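Local structure of glycoside hydrolase, GH17 family (Formosa sp. Hel1_33_131, 6FCG) at residues I52-Y57 and K76-M81; R149-A154 and G199-D204; I164-E169 and N190-L195; N334-W339 and M345-F350. The protein acts as an endo-laminarinase of glycoside hydrolase family 17, probably hydrolysing internal beta-1,3-glucosidic bonds of the algal polysaccharide laminarin. One frame throughout, in Å; residues are numbered along the deposited sequence.

Contact 1. Residues I52-Y57 and K76-M81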
loop_
_atom_site.group_PDB
_atom_site.type_symbol
_atom_site.label_atom_id
_atom_site.label_comp_id
_atom_site.label_asym_id
_atom_site.label_seq_id
_atom_site.Cartn_x
_atom_site.Cartn_y
_atom_site.Cartn_z
ATOM N N ILE A 52 -21.252 35.215 11.444
ATOM C CA ILE A 52 -20.273 34.183 11.746
ATOM C C ILE A 52 -20.925 33.070 12.564
ATOM O O ILE A 52 -21.809 33.338 13.370
ATOM C CB ILE A 52 -19.063 34.789 12.508
ATOM C CG1 ILE A 52 -17.832 33.895 12.452
ATOM C CG2 ILE A 52 -19.369 35.076 13.969
ATOM C CD1 ILE A 52 -16.570 34.642 12.073
ATOM N N SER A 53 -20.447 31.838 12.410
ATOM C CA SER A 53 -20.748 30.773 13.370
ATOM C C SER A 53 -19.800 30.887 14.584
ATOM O O SER A 53 -18.574 31.115 14.406
ATOM C CB SER A 53 -20.645 29.399 12.711
ATOM O OG SER A 53 -21.703 29.215 11.792
ATOM N N TYR A 54 -20.334 30.740 15.801
ATOM C CA TYR A 54 -19.533 30.971 17.017
ATOM C C TYR A 54 -19.695 29.936 18.124
ATOM O O TYR A 54 -20.798 29.512 18.478
ATOM C CB TYR A 54 -19.793 32.371 17.595
ATOM C CG TYR A 54 -19.109 32.605 18.930
ATOM C CD1 TYR A 54 -17.778 32.935 18.994
ATOM C CD2 TYR A 54 -19.787 32.420 20.133
ATOM C CE1 TYR A 54 -17.132 33.114 20.214
ATOM C CE2 TYR A 54 -19.158 32.593 21.354
ATOM C CZ TYR A 54 -17.830 32.932 21.385
ATOM O OH TYR A 54 -17.231 33.122 22.605
ATOM N N GLY A 55 -18.545 29.545 18.661
ATOM C CA GLY A 55 -18.448 28.846 19.914
ATOM C C GLY A 55 -17.239 29.390 20.641
ATOM O O GLY A 55 -16.207 29.708 20.022
ATOM N N GLY A 56 -17.317 29.411 21.967
ATOM C CA GLY A 56 -16.338 30.054 22.844
ATOM C C GLY A 56 -15.601 29.094 23.760
ATOM O O GLY A 56 -14.842 29.513 24.620
ATOM N N TYR A 57 -15.841 27.809 23.572
ATOM C CA TYR A 57 -15.181 26.760 24.328
ATOM C C TYR A 57 -13.705 26.789 24.013
ATOM O O TYR A 57 -13.319 26.963 22.850
ATOM C CB TYR A 57 -15.738 25.397 23.938
ATOM C CG TYR A 57 -17.180 25.149 24.319
ATOM C CD1 TYR A 57 -17.529 24.753 25.608
ATOM C CD2 TYR A 57 -18.203 25.293 23.389
ATOM C CE1 TYR A 57 -18.859 24.497 25.948
ATOM C CE2 TYR A 57 -19.523 25.055 23.726
ATOM C CZ TYR A 57 -19.846 24.663 25.001
ATOM O OH TYR A 57 -21.138 24.378 25.318
ATOM N N LYS A 76 -15.873 41.140 22.127
ATOM C CA LYS A 76 -15.144 42.371 21.822
ATOM C C LYS A 76 -14.301 42.192 20.561
ATOM O O LYS A 76 -14.332 43.059 19.683
ATOM C CB LYS A 76 -14.282 42.853 22.989
ATOM C CG LYS A 76 -15.061 43.285 24.233
ATOM C CD LYS A 76 -14.271 44.228 25.140
ATOM C CE LYS A 76 -14.706 44.193 26.601
ATOM N NZ LYS A 76 -13.674 43.713 27.547
ATOM N N ILE A 77 -13.595 41.058 20.466
ATOM C CA ILE A 77 -12.809 40.701 19.286
ATOM C C ILE A 77 -13.656 40.646 18.002
ATOM O O ILE A 77 -13.262 41.188 16.948
ATOM C CB ILE A 77 -12.083 39.353 19.484
ATOM C CG1 ILE A 77 -10.996 39.481 20.529
ATOM C CG2 ILE A 77 -11.467 38.843 18.172
ATOM C CD1 ILE A 77 -10.616 38.177 21.177
ATOM N N LEU A 78 -14.795 39.977 18.062
ATOM C CA LEU A 78 -15.631 39.854 16.881
ATOM C C LEU A 78 -16.192 41.188 16.480
ATOM O O LEU A 78 -16.322 41.486 15.284
ATOM C CB LEU A 78 -16.769 38.847 17.123
ATOM C CG LEU A 78 -16.351 37.397 17.365
ATOM C CD1 LEU A 78 -17.588 36.534 17.516
ATOM C CD2 LEU A 78 -15.478 36.876 16.239
ATOM N N HIS A 79 -16.614 41.964 17.470
ATOM C CA HIS A 79 -17.212 43.273 17.215
ATOM C C HIS A 79 -16.213 44.215 16.557
ATOM O O HIS A 79 -16.571 44.957 15.632
ATOM C CB HIS A 79 -17.739 43.884 18.517
ATOM C CG HIS A 79 -18.376 45.216 18.328
ATOM N ND1 HIS A 79 -19.716 45.358 18.032
ATOM C CD2 HIS A 79 -17.846 46.460 18.314
ATOM C CE1 HIS A 79 -19.990 46.641 17.876
ATOM N NE2 HIS A 79 -18.869 47.324 18.032
ATOM N N ALA A 80 -14.964 44.152 17.000
ATOM C CA ALA A 80 -13.877 44.936 16.413
ATOM C C ALA A 80 -13.680 44.641 14.930
ATOM O O ALA A 80 -13.351 45.535 14.168
ATOM C CB ALA A 80 -12.583 44.686 17.175
ATOM N N MET A 81 -13.909 43.386 14.542
ATOM C CA MET A 81 -13.874 42.891 13.156
ATOM C C MET A 81 -15.091 43.188 12.285
ATOM O O MET A 81 -15.130 42.723 11.160
ATOM C CB MET A 81 -13.849 41.374 13.194
ATOM C CG MET A 81 -12.527 40.697 13.077
ATOM S SD MET A 81 -12.865 38.918 13.087
ATOM C CE MET A 81 -13.511 38.741 11.408
#
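Ile52 and Tyr54 meet Leu78 in a buried, wholly apolar contact between a strand and its helix, within the first beta-alpha-beta unit of the TIM barrel: strand 50-53, helix 68-80 and strand 83-87. The two backbones stay well apart, with the CA atoms of Ile52 and Leu78, the nearest pair, separated by 8.9 Å, and side chains bridge the gap. One methyl group, Leu78 CD1, does the touching. With CG anti to the carbonyl carbon (chi1 -64°) and CD1 anti to CA, the leucine stretches out from the helix toward the strand. It meets Tyr54 at the ring atom CD1, 3.9 Å from Leu78 CD1; the two side chains run at a slant to each other, and the methyl approaches the ring obliquely. Two residues back along the chain, Ile52 offers its branch methyl CG2, which lies 4.2 Å from the same Leu78 CD1. Ile52 and Tyr54 thus present one common side to the helix, while Ser53 between them hydrogen-bonds Phe348 O instead. Leu71 and Met75 of helix 68-80 and Ile99 of helix 95-109 also pack against Tyr54, whose OH is hydrogen-bonded to Asp74. Ile83 lies against both Ile52 and Leu78, tying in the next strand. No hydrogen bond or charge links the segments: dispersion and exclusion of water hold the helix to the strand here, and the polar end of the tyrosine is engaged by Asp74 while its ring carbon CD1 meets Leu78.

Contact 2. Residues R149-A154 and G199-D204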
loop_
_atom_site.group_PDB
_atom_site.type_symbol
_atom_site.label_atom_id
_atom_site.label_comp_id
_atom_site.label_asym_id
_atom_site.label_seq_id
_atom_site.Cartn_x
_atom_site.Cartn_y
_atom_site.Cartn_z
ATOM N N ARG A 149 -36.829 26.106 25.900
ATOM C CA ARG A 149 -35.715 26.924 26.379
ATOM C C ARG A 149 -35.293 28.004 25.358
ATOM O O ARG A 149 -34.861 29.088 25.742
ATOM C CB ARG A 149 -34.532 26.053 26.783
ATOM C CG ARG A 149 -34.715 25.333 28.105
ATOM C CD ARG A 149 -33.484 24.523 28.518
ATOM N NE ARG A 149 -33.000 23.567 27.502
ATOM C CZ ARG A 149 -33.320 22.278 27.390
ATOM N NH1 ARG A 149 -34.184 21.719 28.210
ATOM N NH2 ARG A 149 -32.792 21.543 26.403
ATOM N N ALA A 150 -35.424 27.688 24.081
ATOM C CA ALA A 150 -35.100 28.599 23.004
ATOM C C ALA A 150 -36.065 29.763 23.048
ATOM O O ALA A 150 -35.677 30.923 22.905
ATOM C CB ALA A 150 -35.192 27.877 21.665
ATOM N N VAL A 151 -37.334 29.426 23.213
ATOM C CA VAL A 151 -38.401 30.421 23.301
ATOM C C VAL A 151 -38.185 31.375 24.484
ATOM O O VAL A 151 -38.256 32.593 24.316
ATOM C CB VAL A 151 -39.783 29.723 23.379
ATOM C CG1 VAL A 151 -40.893 30.670 23.848
ATOM C CG2 VAL A 151 -40.150 29.116 22.027
ATOM N N ALA A 152 -37.898 30.801 25.651
ATOM C CA ALA A 152 -37.596 31.573 26.861
ATOM C C ALA A 152 -36.448 32.564 26.642
ATOM O O ALA A 152 -36.535 33.727 27.079
ATOM C CB ALA A 152 -37.283 30.658 28.046
ATOM N N LEU A 153 -35.387 32.118 25.964
ATOM C CA LEU A 153 -34.263 33.003 25.647
ATOM C C LEU A 153 -34.626 34.101 24.649
ATOM O O LEU A 153 -34.184 35.222 24.814
ATOM C CB LEU A 153 -33.072 32.205 25.142
ATOM C CG LEU A 153 -32.444 31.308 26.221
ATOM C CD1 LEU A 153 -31.383 30.407 25.583
ATOM C CD2 LEU A 153 -31.872 32.107 27.394
ATOM N N ALA A 154 -35.437 33.794 23.647
ATOM C CA ALA A 154 -35.861 34.817 22.697
ATOM C C ALA A 154 -36.704 35.892 23.390
ATOM O O ALA A 154 -36.688 37.073 22.995
ATOM C CB ALA A 154 -36.634 34.183 21.546
ATOM N N GLY A 199 -48.901 35.953 19.829
ATOM C CA GLY A 199 -48.293 37.089 20.530
ATOM C C GLY A 199 -47.259 36.772 21.608
ATOM O O GLY A 199 -46.720 37.707 22.205
ATOM N N ASP A 200 -46.937 35.493 21.824
ATOM C CA ASP A 200 -45.893 35.101 22.789
ATOM C C ASP A 200 -44.454 35.369 22.286
ATOM O O ASP A 200 -43.505 35.351 23.070
ATOM C CB ASP A 200 -46.018 33.619 23.188
ATOM C CG ASP A 200 -47.247 33.322 24.057
ATOM O OD1 ASP A 200 -47.913 34.262 24.551
ATOM O OD2 ASP A 200 -47.536 32.117 24.262
ATOM N N LEU A 201 -44.301 35.563 20.982
ATOM C CA LEU A 201 -43.018 35.938 20.378
ATOM C C LEU A 201 -43.284 37.060 19.417
ATOM O O LEU A 201 -44.383 37.146 18.863
ATOM C CB LEU A 201 -42.390 34.759 19.589
ATOM C CG LEU A 201 -41.850 33.571 20.383
ATOM C CD1 LEU A 201 -41.507 32.422 19.465
ATOM C CD2 LEU A 201 -40.646 33.969 21.229
ATOM N N SER A 202 -42.285 37.912 19.225
ATOM C CA SER A 202 -42.387 39.019 18.304
ATOM C C SER A 202 -42.750 38.531 16.910
ATOM O O SER A 202 -42.279 37.524 16.448
ATOM C CB SER A 202 -41.068 39.789 18.247
ATOM O OG SER A 202 -40.929 40.440 17.001
ATOM N N LYS A 203 -43.576 39.287 16.214
ATOM C CA LYS A 203 -43.919 38.957 14.827
ATOM C C LYS A 203 -42.756 39.106 13.857
ATOM O O LYS A 203 -42.809 38.543 12.756
ATOM C CB LYS A 203 -45.153 39.728 14.375
ATOM C CG LYS A 203 -46.405 39.022 14.841
ATOM C CD LYS A 203 -47.641 39.822 14.535
ATOM C CE LYS A 203 -48.915 39.152 15.057
ATOM N NZ LYS A 203 -50.037 40.056 14.694
ATOM N N ASP A 204 -41.731 39.863 14.259
ATOM C CA ASP A 204 -40.518 40.041 13.451
ATOM C C ASP A 204 -39.386 39.011 13.662
ATOM O O ASP A 204 -38.358 39.071 12.971
ATOM C CB ASP A 204 -39.960 41.434 13.698
ATOM C CG ASP A 204 -40.872 42.540 13.178
ATOM O OD1 ASP A 204 -41.335 42.446 12.020
ATOM O OD2 ASP A 204 -41.085 43.528 13.919
#
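Ala154 and Leu201 bring the segments closest, their CA atoms 7.6 Å apart, where helix 143-156 passes the irregular loop that follows helix 182-197. Gly199 starts that loop in a Schellman motif, with a positive phi of 93° that ends the helix, and Leu201 follows in an extended conformation. Leu201 carries the whole contact from the loop side, and its CD2 methyl is the point of touch. CD1 is anti to CA (chi2 170°), which leaves CD2 as the branch turned to the helix. CD2 rests 4.0 Å from Ala154 CB and 4.2 Å from Val151 CG1, two residues one helical turn apart. The same methyl also comes 4.1 Å from Val151 O, a van der Waals approach to the helix backbone. The other branch, CD1, packs against Leu195 of helix 182-197, so Leu201 is wedged between two neighbouring helices of the barrel's outer layer. Beyond it, Ser202 OG accepts a bond from Asp204 N at 2.9 Å, an ST turn that shapes the run toward strand 206-212. A polar tie lies just beside the contact, where Asp200 O is hydrogen-bonded by Gln155 NE2. Across the two segments themselves no hydrogen bond forms. The chemistry is that of a single buried leucine: its methyls meet Ala154 and Val151 of one helix and Leu195 of the other by van der Waals contact alone.

Contact 3. Residues I164-E169 and N190-L195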
loop_
_atom_site.group_PDB
_atom_site.type_symbol
_atom_site.label_atom_id
_atom_site.label_comp_id
_atom_site.label_asym_id
_atom_site.label_seq_id
_atom_site.Cartn_x
_atom_site.Cartn_y
_atom_site.Cartn_z
ATOM N N ILE A 164 -34.636 32.048 15.417
ATOM C CA ILE A 164 -34.532 30.698 15.962
ATOM C C ILE A 164 -34.418 29.708 14.805
ATOM O O ILE A 164 -35.234 29.720 13.910
ATOM C CB ILE A 164 -35.699 30.335 16.852
ATOM C CG1 ILE A 164 -35.757 31.282 18.043
ATOM C CG2 ILE A 164 -35.543 28.898 17.347
ATOM C CD1 ILE A 164 -36.936 31.069 18.970
ATOM N N ALA A 165 -33.391 28.870 14.859
ATOM C CA ALA A 165 -33.188 27.781 13.909
ATOM C C ALA A 165 -33.582 26.466 14.549
ATOM O O ALA A 165 -33.020 26.082 15.598
ATOM C CB ALA A 165 -31.740 27.726 13.490
ATOM N N VAL A 166 -34.554 25.786 13.950
ATOM C CA VAL A 166 -35.010 24.464 14.406
ATOM C C VAL A 166 -34.148 23.399 13.759
ATOM O O VAL A 166 -34.341 23.046 12.591
ATOM C CB VAL A 166 -36.478 24.237 14.021
ATOM C CG1 VAL A 166 -36.943 22.855 14.462
ATOM C CG2 VAL A 166 -37.354 25.294 14.653
ATOM N N GLY A 167 -33.164 22.935 14.500
ATOM C CA GLY A 167 -32.258 21.898 14.021
ATOM C C GLY A 167 -30.991 22.377 13.336
ATOM O O GLY A 167 -30.915 23.486 12.800
ATOM N N ASN A 168 -29.971 21.538 13.414
ATOM C CA ASN A 168 -28.736 21.764 12.714
ATOM C C ASN A 168 -28.298 20.502 11.992
ATOM O O ASN A 168 -27.742 19.556 12.608
ATOM C CB ASN A 168 -27.608 22.210 13.666
ATOM C CG ASN A 168 -26.280 22.350 12.926
ATOM O OD1 ASN A 168 -26.128 23.231 12.108
ATOM N ND2 ASN A 168 -25.350 21.478 13.191
ATOM N N GLU A 169 -28.506 20.515 10.685
ATOM C CA GLU A 169 -28.234 19.358 9.835
ATOM C C GLU A 169 -29.052 18.166 10.311
ATOM O O GLU A 169 -28.647 17.008 10.166
ATOM C CB GLU A 169 -26.723 19.051 9.738
ATOM C CG GLU A 169 -25.991 20.044 8.852
ATOM C CD GLU A 169 -24.476 19.864 8.811
ATOM O OE1 GLU A 169 -24.025 18.793 9.238
ATOM O OE2 GLU A 169 -23.732 20.775 8.364
ATOM N N ASN A 190 -43.697 25.051 12.964
ATOM C CA ASN A 190 -45.097 25.462 13.033
ATOM C C ASN A 190 -45.465 25.886 14.443
ATOM O O ASN A 190 -46.204 26.843 14.616
ATOM C CB ASN A 190 -46.048 24.355 12.527
ATOM C CG ASN A 190 -46.182 24.337 10.993
ATOM O OD1 ASN A 190 -45.906 25.330 10.304
ATOM N ND2 ASN A 190 -46.641 23.219 10.459
ATOM N N HIS A 191 -44.950 25.171 15.434
ATOM C CA HIS A 191 -45.142 25.536 16.830
ATOM C C HIS A 191 -44.670 26.970 17.101
ATOM O O HIS A 191 -45.377 27.753 17.732
ATOM C CB HIS A 191 -44.369 24.558 17.707
ATOM C CG HIS A 191 -44.367 24.889 19.170
ATOM N ND1 HIS A 191 -45.342 24.462 20.047
ATOM C CD2 HIS A 191 -43.458 25.553 19.920
ATOM C CE1 HIS A 191 -45.051 24.881 21.269
ATOM N NE2 HIS A 191 -43.911 25.541 21.220
ATOM N N LEU A 192 -43.479 27.293 16.600
ATOM C CA LEU A 192 -42.891 28.620 16.768
ATOM C C LEU A 192 -43.636 29.710 15.985
ATOM O O LEU A 192 -43.831 30.805 16.506
ATOM C CB LEU A 192 -41.399 28.610 16.392
ATOM C CG LEU A 192 -40.437 27.825 17.303
ATOM C CD1 LEU A 192 -39.037 27.853 16.726
ATOM C CD2 LEU A 192 -40.391 28.362 18.715
ATOM N N GLN A 193 -44.061 29.412 14.759
ATOM C CA GLN A 193 -44.890 30.355 13.989
ATOM C C GLN A 193 -46.252 30.632 14.656
ATOM O O GLN A 193 -46.752 31.756 14.580
ATOM C CB GLN A 193 -45.134 29.858 12.560
ATOM C CG GLN A 193 -43.911 29.722 11.651
ATOM C CD GLN A 193 -43.145 31.010 11.422
ATOM O OE1 GLN A 193 -43.439 32.025 12.039
ATOM N NE2 GLN A 193 -42.194 30.988 10.499
ATOM N N ALA A 194 -46.813 29.614 15.317
ATOM C CA ALA A 194 -48.061 29.738 16.091
ATOM C C ALA A 194 -47.887 30.597 17.352
ATOM O O ALA A 194 -48.747 31.434 17.642
ATOM C CB ALA A 194 -48.616 28.366 16.471
ATOM N N LEU A 195 -46.789 30.405 18.091
ATOM C CA LEU A 195 -46.447 31.311 19.200
ATOM C C LEU A 195 -46.296 32.769 18.759
ATOM O O LEU A 195 -46.642 33.665 19.517
ATOM C CB LEU A 195 -45.175 30.889 19.909
ATOM C CG LEU A 195 -45.194 29.595 20.729
ATOM C CD1 LEU A 195 -43.783 29.388 21.318
ATOM C CD2 LEU A 195 -46.255 29.568 21.831
#
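Ile164 and Val166 of strand 161-168 receive Leu192 of helix 182-197 in an apolar contact inside a beta-alpha-beta unit that strand 206-212 completes. The closest touches are between methyl groups. Leu192 CD1 sits 3.7 Å from Ile164 CG2 and 3.7 Å from Val166 CG2, reaching both strand residues with one carbon. The leucine lies nearly perpendicular to Ile164 but runs antiparallel alongside Val166. At Val166 the torsion matters: CG1 is the branch anti to the backbone N (chi1 179°), and CG2 is left to meet the leucine. Ile147 and Val151 of helix 143-156, and Ile207 of strand 206-212, add further apolar contacts to Leu192.

No hydrogen bond crosses the segments, and polar groups of both are bonded elsewhere. Val166 O is hydrogen-bonded to Ser209 OG, and Gln193 NE2 on the helix to Ala234 O and Asp236 OD2. Aliphatic groups alone thus join strand and helix on the outside of the barrel, while Asn168 and Glu169, past the contact, make hydrogen bonds to Arg87 and His241; enzymes of this family carry an Asn-Glu pair here.

Contact 4. Residues N334-W339 and M345-F350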
loop_
_atom_site.group_PDB
_atom_site.type_symbol
_atom_site.label_atom_id
_atom_site.label_comp_id
_atom_site.label_asym_id
_atom_site.label_seq_id
_atom_site.Cartn_x
_atom_site.Cartn_y
_atom_site.Cartn_z
ATOM N N ASN A 334 -12.528 34.904 1.795
ATOM C CA ASN A 334 -12.713 36.120 0.992
ATOM C C ASN A 334 -13.598 35.924 -0.223
ATOM O O ASN A 334 -14.423 36.798 -0.521
ATOM C CB ASN A 334 -11.369 36.715 0.562
ATOM C CG ASN A 334 -10.562 37.218 1.740
ATOM O OD1 ASN A 334 -11.099 37.731 2.726
ATOM N ND2 ASN A 334 -9.272 37.084 1.644
ATOM N N HIS A 335 -13.472 34.781 -0.896
ATOM C CA HIS A 335 -14.375 34.466 -2.010
ATOM C C HIS A 335 -15.820 34.362 -1.539
ATOM O O HIS A 335 -16.733 34.818 -2.232
ATOM C CB HIS A 335 -14.004 33.160 -2.726
ATOM C CG HIS A 335 -12.918 33.276 -3.754
ATOM N ND1 HIS A 335 -12.641 34.428 -4.467
ATOM C CD2 HIS A 335 -12.070 32.336 -4.233
ATOM C CE1 HIS A 335 -11.644 34.200 -5.308
ATOM N NE2 HIS A 335 -11.282 32.939 -5.188
ATOM N N ILE A 336 -16.028 33.738 -0.371
ATOM C CA ILE A 336 -17.386 33.510 0.167
ATOM C C ILE A 336 -17.980 34.859 0.580
ATOM O O ILE A 336 -19.154 35.097 0.352
ATOM C CB ILE A 336 -17.386 32.469 1.324
ATOM C CG1 ILE A 336 -17.058 31.072 0.797
ATOM C CG2 ILE A 336 -18.719 32.430 2.059
ATOM C CD1 ILE A 336 -18.057 30.468 -0.183
ATOM N N ARG A 337 -17.156 35.730 1.174
ATOM C CA ARG A 337 -17.580 37.070 1.534
ATOM C C ARG A 337 -17.984 37.871 0.300
ATOM O O ARG A 337 -19.076 38.467 0.285
ATOM C CB ARG A 337 -16.507 37.794 2.353
ATOM C CG ARG A 337 -16.356 37.299 3.793
ATOM C CD ARG A 337 -17.602 37.489 4.652
ATOM N NE ARG A 337 -17.275 37.183 6.046
ATOM C CZ ARG A 337 -18.138 36.814 6.998
ATOM N NH1 ARG A 337 -17.662 36.607 8.215
ATOM N NH2 ARG A 337 -19.445 36.694 6.800
ATOM N N GLU A 338 -17.137 37.882 -0.732
ATOM C CA GLU A 338 -17.472 38.597 -1.998
ATOM C C GLU A 338 -18.759 38.080 -2.645
ATOM O O GLU A 338 -19.653 38.855 -2.952
ATOM C CB GLU A 338 -16.334 38.528 -3.015
ATOM C CG GLU A 338 -15.263 39.593 -2.812
ATOM C CD GLU A 338 -13.944 39.231 -3.480
ATOM O OE1 GLU A 338 -13.970 38.841 -4.678
ATOM O OE2 GLU A 338 -12.882 39.317 -2.802
ATOM N N TRP A 339 -18.872 36.766 -2.772
ATOM C CA TRP A 339 -20.087 36.167 -3.325
ATOM C C TRP A 339 -21.346 36.539 -2.531
ATOM O O TRP A 339 -22.329 36.952 -3.111
ATOM C CB TRP A 339 -19.971 34.631 -3.441
ATOM C CG TRP A 339 -21.280 33.925 -3.602
ATOM C CD1 TRP A 339 -22.268 34.229 -4.483
ATOM C CD2 TRP A 339 -21.744 32.806 -2.853
ATOM N NE1 TRP A 339 -23.328 33.375 -4.319
ATOM C CE2 TRP A 339 -23.029 32.488 -3.322
ATOM C CE3 TRP A 339 -21.191 32.030 -1.837
ATOM C CZ2 TRP A 339 -23.768 31.431 -2.820
ATOM C CZ3 TRP A 339 -21.923 30.962 -1.333
ATOM C CH2 TRP A 339 -23.199 30.678 -1.823
ATOM N N MET A 345 -26.698 37.820 0.632
ATOM C CA MET A 345 -26.854 36.733 1.583
ATOM C C MET A 345 -25.954 36.998 2.791
ATOM O O MET A 345 -24.845 37.487 2.657
ATOM C CB MET A 345 -26.472 35.386 0.940
ATOM C CG MET A 345 -27.333 34.963 -0.240
ATOM S SD MET A 345 -26.752 33.509 -1.158
ATOM C CE MET A 345 -28.328 33.131 -1.898
ATOM N N SER A 346 -26.463 36.715 3.975
ATOM C CA SER A 346 -25.642 36.456 5.126
ATOM C C SER A 346 -24.862 35.142 4.960
ATOM O O SER A 346 -25.306 34.186 4.309
ATOM C CB SER A 346 -26.504 36.442 6.401
ATOM O OG SER A 346 -26.905 37.761 6.762
ATOM N N CYS A 347 -23.671 35.121 5.520
ATOM C CA CYS A 347 -22.913 33.915 5.624
ATOM C C CYS A 347 -22.399 33.773 7.054
ATOM O O CYS A 347 -21.494 34.502 7.457
ATOM C CB CYS A 347 -21.729 33.913 4.653
ATOM S SG CYS A 347 -20.784 32.375 4.814
ATOM N N PHE A 348 -22.939 32.794 7.781
ATOM C CA PHE A 348 -22.497 32.500 9.135
ATOM C C PHE A 348 -21.275 31.612 8.998
ATOM O O PHE A 348 -21.347 30.410 9.188
ATOM C CB PHE A 348 -23.615 31.832 9.923
ATOM C CG PHE A 348 -24.777 32.761 10.240
ATOM C CD1 PHE A 348 -25.757 33.036 9.293
ATOM C CD2 PHE A 348 -24.874 33.370 11.484
ATOM C CE1 PHE A 348 -26.793 33.895 9.592
ATOM C CE2 PHE A 348 -25.912 34.211 11.785
ATOM C CZ PHE A 348 -26.884 34.476 10.841
ATOM N N TYR A 349 -20.132 32.218 8.695
ATOM C CA TYR A 349 -18.976 31.481 8.257
ATOM C C TYR A 349 -18.473 30.623 9.431
ATOM O O TYR A 349 -18.481 31.067 10.603
ATOM C CB TYR A 349 -17.892 32.444 7.720
ATOM C CG TYR A 349 -16.638 31.700 7.271
ATOM C CD1 TYR A 349 -16.534 31.227 6.006
ATOM C CD2 TYR A 349 -15.585 31.481 8.143
ATOM C CE1 TYR A 349 -15.430 30.536 5.595
ATOM C CE2 TYR A 349 -14.476 30.784 7.750
ATOM C CZ TYR A 349 -14.405 30.329 6.458
ATOM O OH TYR A 349 -13.297 29.643 6.028
ATOM N N PHE A 350 -18.023 29.412 9.122
ATOM C CA PHE A 350 -17.523 28.498 10.139
ATOM C C PHE A 350 -15.986 28.491 10.190
ATOM O O PHE A 350 -15.331 28.006 9.232
ATOM C CB PHE A 350 -18.047 27.088 9.905
ATOM C CG PHE A 350 -18.026 26.267 11.136
ATOM C CD1 PHE A 350 -19.075 26.337 12.024
ATOM C CD2 PHE A 350 -16.917 25.515 11.472
ATOM C CE1 PHE A 350 -19.050 25.651 13.224
ATOM C CE2 PHE A 350 -16.882 24.818 12.679
ATOM C CZ PHE A 350 -17.961 24.894 13.561
#
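The segment 345-350 runs where the eighth strand of a TIM barrel would be expected, next to helix 326-342, and Arg337, Ile336 and Trp339 of that helix pack on its outer side. Backbone bonds of Ser346 and Phe348 to Ile303, and of Tyr349 to Ser53, close the ring between the seventh and first strands. Arg337 bends at chi2 (-62°) and swings its guanidinium over the segment. NH2 gives a weak hydrogen bond to Cys347 O, 3.1 Å long with an N-H...O angle of only 123°, and also hydrogen-bonds Ala51 O. NH1 hydrogen-bonds Tyr333 OH, so the group spans several chain sections. Tyr349 CB lies 4.1 Å above one guanidinium face, displaced toward its rim, and the guanidinium and tyrosine ring planes are inclined at 45°. Exchanging Arg337 for a leucine would probably leave Cys347 O, Ala51 O and Tyr333 OH without this shared partner and open a gap beside Tyr349 CB. At the far end Met345 and Trp339 make a Met-aromatic contact, the sulfur SD 4.8 Å from the centroid of the indole six-membered ring and obliquely placed, with Trp339 CZ2 the nearest atom. Between these two anchorages lies a buried apolar pair: Cys347 points SG toward the helix, anti to its own backbone N, and meets the branch methyl of Ile336, SG to CG2 3.4 Å.

The four contacts fall into two touching pairs, one where the barrel closes and one in its outer layer. Contacts 1 and 4 join at the closure: Ser53 N lies 2.8 Å from Tyr349 O, and Ser53 OG 2.9 Å from Phe348 O. Contacts 2 and 3, their centres 10 Å apart, share the helical layer outside the fourth strand, with Val151 CG2 3.4 Å from Leu192 CD2; in sequence, contact 3 is nested within contact 2. Contacts 1 and 3, centres about 24 Å apart, reach the same sheet. In this family the catalytic glutamates lie at the C-terminal ends of strands four and seven, probably corresponding to Glu169 in contact 3 and Glu305, which Phe350 of contact 4 touches.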